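Local coordinates for protein tetR-family transcriptional regulator (Streptomyces coelicolor A3, PDB 2QIB) that probably binds cis-regulatory DNA through a helix-turn-helix domain of the TetR family and acts as a transcriptional regulator, at residues G20-L25 and D37-A42. Sequence-based numbering, arbitrary orientation.
Sequences GVALDL and DEIASA
I39, on helix 36-43, spreads its branches over V21, A22 and L25 of helix 11-28. Its CB is set back, with no carbon of 20-25 within 4.5 Å, so the contact begins one bond further out. CG1 stands anti to the carbonyl carbon, beside the backbone N (chi1 -69°), and meets L25 CD1 at 3.9 Å. The other branch, CG2, faces V21 CG1 at 4.1 Å. Finally the tip, I39 CD1, reaches the methyl CB of A22 at 4.2 Å. Each of the three carbons beyond CB thus has its own nearest side-chain partner in 20-25.

V21 answers with one branch: CG1 is anti to its backbone N (chi1 166°), which turns it to the opposing helix, where it presses on A42 CB at 3.5 Å, closer than two methyl carbons normally sit, and rests 3.6 Å from the carbonyl O of I39. L25 extends CD1 to 3.8 Å from the backbone O of E38, already bonded by A42 N. The E38 side chain adds only CB, beside L25 CD1; its carboxylate forms a salt bridge with R29.

The axes of segments 20-25 and 37-42 come within 9.4 Å, their N-to-C directions 122° apart, and small A22 sits opposite I39 at the closest CA pair. L60 of helix 57-75 touches both A22 and I39, while V34 touches I39 and L25, so the A22, L25 and I39 side belongs to the hydrophobic core of the N-terminal domain, while A42 lies at its exposed border. Helix 36-43 falls within the predicted helix-turn-helix, consistent with its being the first helix of that motif. Side chains meet carbon on carbon, and the two backbone oxygens they touch meet only methyl groups across the contact, so apolar packing and shape join the segments without directional polar bonds.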
ATOM      1  N   GLY A  20      15.018  17.679 -16.992  1.00 17.09           N
ATOM      2  CA  GLY A  20      14.919  18.445 -15.708  1.00 16.58           C
ATOM      3  C   GLY A  20      13.692  19.349 -15.660  1.00 16.69           C
ATOM      4  O   GLY A  20      13.004  19.438 -14.642  1.00 15.84           O
ATOM      5  N   VAL A  21      13.432  20.036 -16.772  1.00 16.46           N
ATOM      6  CA  VAL A  21      12.292  20.917 -16.871  1.00 16.82           C
ATOM      7  C   VAL A  21      11.027  20.088 -16.764  1.00 15.81           C
ATOM      8  O   VAL A  21      10.083  20.445 -16.038  1.00 16.24           O
ATOM      9  CB  VAL A  21      12.350  21.681 -18.195  1.00 16.59           C
ATOM     10  CG1 VAL A  21      11.015  22.357 -18.500  1.00 17.92           C
ATOM     11  CG2 VAL A  21      13.510  22.696 -18.164  1.00 17.85           C
ATOM     12  N   ALA A  22      10.992  18.987 -17.506  1.00 15.90           N
ATOM     13  CA  ALA A  22       9.849  18.064 -17.439  1.00 16.81           C
ATOM     14  C   ALA A  22       9.617  17.553 -16.035  1.00 17.38           C
ATOM     15  O   ALA A  22       8.472  17.512 -15.551  1.00 17.10           O
ATOM     16  CB  ALA A  22      10.043  16.895 -18.395  1.00 17.60           C
ATOM     17  N   LEU A  23      10.697  17.132 -15.380  1.00 16.92           N
ATOM     18  CA  LEU A  23      10.579  16.637 -14.014  1.00 17.21           C
ATOM     19  C   LEU A  23      10.024  17.724 -13.097  1.00 17.47           C
ATOM     20  O   LEU A  23       9.146  17.455 -12.263  1.00 18.19           O
ATOM     21  CB  LEU A  23      11.936  16.150 -13.509  1.00 17.61           C
ATOM     22  CG  LEU A  23      11.843  15.542 -12.096  1.00 17.59           C
ATOM     23  CD1 LEU A  23      10.670  14.535 -11.933  1.00 20.40           C
ATOM     24  CD2 LEU A  23      13.149  14.876 -11.801  1.00 21.08           C
ATOM     25  N   ASP A  24      10.502  18.952 -13.270  1.00 16.93           N
ATOM     26  CA  ASP A  24       9.992  20.062 -12.462  1.00 17.19           C
ATOM     27  C   ASP A  24       8.459  20.231 -12.606  1.00 16.34           C
ATOM     28  O   ASP A  24       7.728  20.298 -11.627  1.00 16.08           O
ATOM     29  CB  ASP A  24      10.680  21.372 -12.847  1.00 16.44           C
ATOM     30  CG  ASP A  24      10.197  22.543 -11.998  1.00 22.34           C
ATOM     31  OD1 ASP A  24      10.200  22.415 -10.769  1.00 28.42           O
ATOM     32  OD2 ASP A  24       9.796  23.578 -12.554  1.00 28.17           O
ATOM     33  N   LEU A  25       7.986  20.274 -13.847  1.00 16.08           N
ATOM     34  CA  LEU A  25       6.563  20.487 -14.115  1.00 15.87           C
ATOM     35  C   LEU A  25       5.710  19.300 -13.703  1.00 16.14           C
ATOM     36  O   LEU A  25       4.668  19.497 -13.073  1.00 16.48           O
ATOM     37  CB  LEU A  25       6.324  20.885 -15.581  1.00 16.58           C
ATOM     38  CG  LEU A  25       6.967  22.223 -15.997  1.00 15.40           C
ATOM     39  CD1 LEU A  25       6.500  22.576 -17.421  1.00 18.88           C
ATOM     40  CD2 LEU A  25       6.633  23.334 -15.016  1.00 18.41           C
ATOM     41  N   ASP A  37       3.995  22.354 -24.865  1.00 17.01           N
ATOM     42  CA  ASP A  37       4.188  23.801 -24.989  1.00 17.99           C
ATOM     43  C   ASP A  37       4.750  24.420 -23.686  1.00 17.29           C
ATOM     44  O   ASP A  37       5.607  25.302 -23.719  1.00 16.28           O
ATOM     45  CB  ASP A  37       2.885  24.482 -25.388  1.00 19.42           C
ATOM     46  CG  ASP A  37       2.548  24.289 -26.872  1.00 24.06           C
ATOM     47  OD1 ASP A  37       3.414  23.801 -27.643  1.00 26.96           O
ATOM     48  OD2 ASP A  37       1.420  24.651 -27.278  1.00 26.78           O
ATOM     49  N   GLU A  38       4.272  23.951 -22.536  1.00 16.53           N
ATOM     50  CA  GLU A  38       4.754  24.498 -21.261  1.00 16.06           C
ATOM     51  C   GLU A  38       6.206  24.093 -21.003  1.00 16.24           C
ATOM     52  O   GLU A  38       7.011  24.868 -20.469  1.00 16.51           O
ATOM     53  CB  GLU A  38       3.842  24.059 -20.121  1.00 16.27           C
ATOM     54  CG  GLU A  38       2.508  24.805 -20.160  1.00 17.95           C
ATOM     55  CD  GLU A  38       1.472  24.217 -19.213  1.00 20.73           C
ATOM     56  OE1 GLU A  38       1.627  23.064 -18.816  1.00 19.77           O
ATOM     57  OE2 GLU A  38       0.492  24.926 -18.900  1.00 21.81           O
ATOM     58  N   ILE A  39       6.515  22.850 -21.357  1.00 15.27           N
ATOM     59  CA  ILE A  39       7.873  22.334 -21.229  1.00 16.15           C
ATOM     60  C   ILE A  39       8.830  23.131 -22.146  1.00 15.55           C
ATOM     61  O   ILE A  39       9.876  23.602 -21.687  1.00 16.04           O
ATOM     62  CB  ILE A  39       7.897  20.806 -21.499  1.00 15.81           C
ATOM     63  CG1 ILE A  39       7.161  20.072 -20.351  1.00 16.24           C
ATOM     64  CG2 ILE A  39       9.355  20.306 -21.658  1.00 16.84           C
ATOM     65  CD1 ILE A  39       6.856  18.549 -20.659  1.00 18.02           C
ATOM     66  N   ALA A  40       8.436  23.301 -23.406  1.00 15.79           N
ATOM     67  CA  ALA A  40       9.222  24.089 -24.376  1.00 16.36           C
ATOM     68  C   ALA A  40       9.434  25.489 -23.832  1.00 17.48           C
ATOM     69  O   ALA A  40      10.564  25.987 -23.794  1.00 17.21           O
ATOM     70  CB  ALA A  40       8.514  24.144 -25.741  1.00 16.66           C
ATOM     71  N   SER A  41       8.351  26.130 -23.375  1.00 18.84           N
ATOM     72  CA  SER A  41       8.474  27.487 -22.826  1.00 20.88           C
ATOM     73  C   SER A  41       9.449  27.577 -21.632  1.00 21.09           C
ATOM     74  O   SER A  41      10.336  28.424 -21.632  1.00 21.49           O
ATOM     75  CB  SER A  41       7.091  28.057 -22.478  1.00 21.53           C
ATOM     76  OG  SER A  41       7.199  29.324 -21.864  1.00 24.53           O
ATOM     77  N   ALA A  42       9.289  26.697 -20.642  1.00 20.76           N
ATOM     78  CA  ALA A  42      10.189  26.628 -19.491  1.00 21.55           C
ATOM     79  C   ALA A  42      11.646  26.366 -19.901  1.00 22.45           C
ATOM     80  O   ALA A  42      12.573  26.919 -19.305  1.00 22.50           O
ATOM     81  CB  ALA A  42       9.713  25.581 -18.516  1.00 21.72           C
TER